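Local coordinates for protein homocitrate synthase (Sulfolobus acidocaldarius, PDB 6KTQ) that catalyses the aldol-type condensation of 2-oxoglutarate with acetyl-CoA to homocitrate, the first step of lysine biosynthesis through alpha-aminoadipate, at residues Tyr83-Lys93 with Val115-Arg123. Sequence-based numbering, arbitrary orientation.
Sequences YEGIRRIIKLK and VGAEIEADR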
loop_
_atom_site.group_PDB
_atom_site.type_symbol
_atom_site.label_atom_id
_atom_site.label_comp_id
_atom_site.label_asym_id
_atom_site.label_seq_id
_atom_site.Cartn_x
_atom_site.Cartn_y
_atom_site.Cartn_z
ATOM N N TYR A 83 -40.388 10.501 2.956
ATOM C CA TYR A 83 -40.713 10.122 1.599
ATOM C C TYR A 83 -40.801 11.332 0.669
ATOM O O TYR A 83 -40.198 11.343 -0.402
ATOM C CB TYR A 83 -42.041 9.363 1.599
ATOM C CG TYR A 83 -42.467 8.894 0.238
ATOM C CD1 TYR A 83 -43.018 9.790 -0.689
ATOM C CD2 TYR A 83 -42.355 7.559 -0.117
ATOM C CE1 TYR A 83 -43.416 9.363 -1.943
ATOM C CE2 TYR A 83 -42.752 7.117 -1.368
ATOM C CZ TYR A 83 -43.275 8.026 -2.275
ATOM O OH TYR A 83 -43.671 7.594 -3.501
ATOM N N GLU A 84 -41.575 12.338 1.074
ATOM C CA GLU A 84 -41.779 13.530 0.275
ATOM C C GLU A 84 -40.513 14.342 0.069
ATOM O O GLU A 84 -40.314 14.907 -1.009
ATOM C CB GLU A 84 -42.837 14.433 0.897
ATOM C CG GLU A 84 -43.110 15.728 0.121
ATOM C CD GLU A 84 -43.485 15.520 -1.353
ATOM O OE1 GLU A 84 -44.117 14.492 -1.683
ATOM O OE2 GLU A 84 -43.153 16.393 -2.188
ATOM N N GLY A 85 -39.671 14.427 1.097
ATOM C CA GLY A 85 -38.391 15.138 0.978
ATOM C C GLY A 85 -37.488 14.417 -0.009
ATOM O O GLY A 85 -36.850 15.045 -0.860
ATOM N N ILE A 86 -37.467 13.091 0.067
ATOM C CA ILE A 86 -36.624 12.318 -0.864
ATOM C C ILE A 86 -37.109 12.489 -2.290
ATOM O O ILE A 86 -36.300 12.717 -3.185
ATOM C CB ILE A 86 -36.541 10.846 -0.513
ATOM C CG1 ILE A 86 -35.808 10.702 0.798
ATOM C CG2 ILE A 86 -35.741 10.089 -1.563
ATOM C CD1 ILE A 86 -35.943 9.342 1.416
ATOM N N ARG A 87 -38.422 12.407 -2.486
ATOM C CA ARG A 87 -39.014 12.620 -3.802
ATOM C C ARG A 87 -38.619 13.978 -4.395
ATOM O O ARG A 87 -38.224 14.047 -5.548
ATOM C CB ARG A 87 -40.548 12.467 -3.735
ATOM C CG ARG A 87 -41.257 12.334 -5.076
ATOM C CD ARG A 87 -42.733 12.735 -4.991
ATOM N NE ARG A 87 -42.895 14.145 -4.594
ATOM C CZ ARG A 87 -42.728 15.204 -5.398
ATOM N NH1 ARG A 87 -42.901 16.429 -4.906
ATOM N NH2 ARG A 87 -42.407 15.055 -6.690
ATOM N N ARG A 88 -38.711 15.047 -3.605
ATOM C CA ARG A 88 -38.343 16.388 -4.052
ATOM C C ARG A 88 -36.880 16.503 -4.446
ATOM O O ARG A 88 -36.523 17.177 -5.422
ATOM C CB ARG A 88 -38.602 17.404 -2.949
ATOM C CG ARG A 88 -40.046 17.909 -2.885
ATOM C CD ARG A 88 -40.068 19.432 -2.929
ATOM N NE ARG A 88 -40.205 19.998 -1.597
ATOM C CZ ARG A 88 -39.739 21.185 -1.212
ATOM N NH1 ARG A 88 -39.064 21.986 -2.030
ATOM N NH2 ARG A 88 -39.951 21.576 0.031
ATOM N N ILE A 89 -36.027 15.886 -3.648
ATOM C CA ILE A 89 -34.616 15.872 -3.945
ATOM C C ILE A 89 -34.370 15.140 -5.260
ATOM O O ILE A 89 -33.612 15.628 -6.094
ATOM C CB ILE A 89 -33.810 15.236 -2.796
ATOM C CG1 ILE A 89 -33.807 16.184 -1.590
ATOM C CG2 ILE A 89 -32.387 14.952 -3.242
ATOM C CD1 ILE A 89 -33.476 15.548 -0.235
ATOM N N ILE A 90 -35.004 13.986 -5.457
ATOM C CA ILE A 90 -34.801 13.220 -6.716
ATOM C C ILE A 90 -35.282 14.005 -7.931
ATOM O O ILE A 90 -34.641 14.013 -8.988
ATOM C CB ILE A 90 -35.491 11.856 -6.649
ATOM C CG1 ILE A 90 -34.731 10.966 -5.677
ATOM C CG2 ILE A 90 -35.544 11.210 -8.027
ATOM C CD1 ILE A 90 -35.518 9.827 -5.100
ATOM N N LYS A 91 -36.395 14.701 -7.763
ATOM C CA LYS A 91 -36.884 15.618 -8.782
ATOM C C LYS A 91 -35.847 16.705 -9.104
ATOM O O LYS A 91 -35.580 16.974 -10.278
ATOM C CB LYS A 91 -38.222 16.212 -8.338
ATOM C CG LYS A 91 -38.860 17.201 -9.296
ATOM C CD LYS A 91 -40.344 17.405 -8.988
ATOM C CE LYS A 91 -41.008 18.363 -9.982
ATOM N NZ LYS A 91 -42.356 17.885 -10.414
ATOM N N LEU A 92 -35.243 17.317 -8.079
ATOM C CA LEU A 92 -34.211 18.338 -8.306
ATOM C C LEU A 92 -32.961 17.771 -9.002
ATOM O O LEU A 92 -32.298 18.471 -9.778
ATOM C CB LEU A 92 -33.825 19.039 -7.008
ATOM C CG LEU A 92 -34.877 20.000 -6.440
ATOM C CD1 LEU A 92 -34.482 20.407 -5.025
ATOM C CD2 LEU A 92 -35.054 21.226 -7.334
ATOM N N LYS A 93 -32.669 16.503 -8.734
ATOM C CA LYS A 93 -31.570 15.792 -9.376
ATOM C C LYS A 93 -31.857 15.577 -10.869
ATOM O O LYS A 93 -31.040 15.893 -11.721
ATOM C CB LYS A 93 -31.353 14.443 -8.696
ATOM C CG LYS A 93 -30.434 13.460 -9.442
ATOM C CD LYS A 93 -29.052 14.038 -9.667
ATOM C CE LYS A 93 -28.128 13.081 -10.394
ATOM N NZ LYS A 93 -27.883 11.841 -9.617
ATOM N N VAL A 115 -40.754 0.789 -2.259
ATOM C CA VAL A 115 -40.859 2.224 -2.051
ATOM C C VAL A 115 -39.617 2.913 -2.619
ATOM O O VAL A 115 -39.715 3.834 -3.438
ATOM C CB VAL A 115 -41.047 2.564 -0.565
ATOM C CG1 VAL A 115 -41.005 4.068 -0.361
ATOM C CG2 VAL A 115 -42.371 2.003 -0.049
ATOM N N GLY A 116 -38.443 2.429 -2.212
ATOM C CA GLY A 116 -37.184 2.930 -2.760
ATOM C C GLY A 116 -37.184 2.931 -4.275
ATOM O O GLY A 116 -36.775 3.901 -4.892
ATOM N N ALA A 117 -37.663 1.852 -4.884
ATOM C CA ALA A 117 -37.729 1.773 -6.353
ATOM C C ALA A 117 -38.722 2.777 -6.951
ATOM O O ALA A 117 -38.414 3.511 -7.897
ATOM C CB ALA A 117 -38.097 0.361 -6.776
ATOM N N GLU A 118 -39.907 2.826 -6.359
ATOM C CA GLU A 118 -40.981 3.685 -6.862
ATOM C C GLU A 118 -40.636 5.199 -6.833
ATOM O O GLU A 118 -41.003 5.922 -7.768
ATOM C CB GLU A 118 -42.307 3.296 -6.166
ATOM C CG GLU A 118 -43.354 4.373 -5.933
ATOM C CD GLU A 118 -43.316 4.872 -4.510
ATOM O OE1 GLU A 118 -44.185 4.479 -3.690
ATOM O OE2 GLU A 118 -42.381 5.631 -4.200
ATOM N N ILE A 119 -39.902 5.676 -5.818
ATOM C CA ILE A 119 -39.448 7.092 -5.809
ATOM C C ILE A 119 -38.283 7.393 -6.754
ATOM O O ILE A 119 -37.871 8.531 -6.846
ATOM C CB ILE A 119 -38.985 7.619 -4.416
ATOM C CG1 ILE A 119 -38.069 6.611 -3.735
ATOM C CG2 ILE A 119 -40.164 8.003 -3.541
ATOM C CD1 ILE A 119 -37.331 7.174 -2.552
ATOM N N GLU A 120 -37.716 6.372 -7.381
ATOM C CA GLU A 120 -36.685 6.530 -8.406
ATOM C C GLU A 120 -35.340 7.021 -7.851
ATOM O O GLU A 120 -34.701 7.894 -8.428
ATOM C CB GLU A 120 -37.170 7.452 -9.528
ATOM C CG GLU A 120 -38.323 6.886 -10.340
ATOM C CD GLU A 120 -38.553 7.702 -11.599
ATOM O OE1 GLU A 120 -39.076 8.829 -11.496
ATOM O OE2 GLU A 120 -38.166 7.233 -12.686
ATOM N N ALA A 121 -34.912 6.461 -6.724
ATOM C CA ALA A 121 -33.583 6.761 -6.208
ATOM C C ALA A 121 -32.511 6.198 -7.142
ATOM O O ALA A 121 -32.729 5.186 -7.813
ATOM C CB ALA A 121 -33.411 6.178 -4.832
ATOM N N ASP A 122 -31.349 6.840 -7.147
ATOM C CA ASP A 122 -30.199 6.350 -7.897
ATOM C C ASP A 122 -29.673 5.060 -7.322
ATOM O O ASP A 122 -29.199 4.203 -8.063
ATOM C CB ASP A 122 -29.075 7.389 -7.927
ATOM C CG ASP A 122 -29.489 8.668 -8.599
ATOM O OD1 ASP A 122 -30.235 8.574 -9.591
ATOM O OD2 ASP A 122 -29.058 9.771 -8.164
ATOM N N ARG A 123 -29.781 4.904 -6.006
ATOM C CA ARG A 123 -29.232 3.754 -5.314
ATOM C C ARG A 123 -30.084 3.434 -4.116
ATOM O O ARG A 123 -30.597 4.356 -3.453
ATOM C CB ARG A 123 -27.792 4.031 -4.852
ATOM C CG ARG A 123 -27.206 2.923 -3.981
ATOM C CD ARG A 123 -25.733 3.147 -3.638
ATOM N NE ARG A 123 -24.910 3.215 -4.846
ATOM C CZ ARG A 123 -24.396 2.168 -5.481
ATOM N NH1 ARG A 123 -24.533 0.937 -5.028
ATOM N NH2 ARG A 123 -23.694 2.379 -6.566
#
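Ile-119 lays its CG2 methyl over one face of the Tyr-83 ring in a CH-pi contact, 3.7 Å from CG2 to the ring centroid and displaced toward the rim nearest CZ. With CG1 between the backbone N and the carbonyl carbon (chi1 46°), the other branch of Ile-119 is sent toward helix 80-94, where its CD1 presses on Ile-86 CG2 at a tight 3.5 Å. At the ring edge lie Val-115 CG1 and the carboxylate of Glu-118, turned 73° from the ring plane; Tyr-83 OH donates a very short 2.5 Å hydrogen bond to Glu-118 OE2. A phenylalanine in place of Tyr-83 lacks the hydroxyl, and the Glu-118 carboxylate, left without this donor, would probably be freer to turn. Helices 80-94 and 110-118 are consecutive helices on the outside of the TIM barrel of the HMGL-like catalytic domain, joined through strand 101-106. Helix 110-118 closes in a Schellman motif, Glu-120 taking positive phi, and Ile-90 CD1 packs 3.2 Å from Ile-119 O beside this turn. Further along, Lys-93, bent at chi2 and chi4, forms a 2.8 Å salt bridge from NZ to Asp-122 OD2, approaching from above the carboxylate plane. Ser-100 O also accepts from Lys-93 NZ, while Ile-102 N donates to Asp-122 OD2.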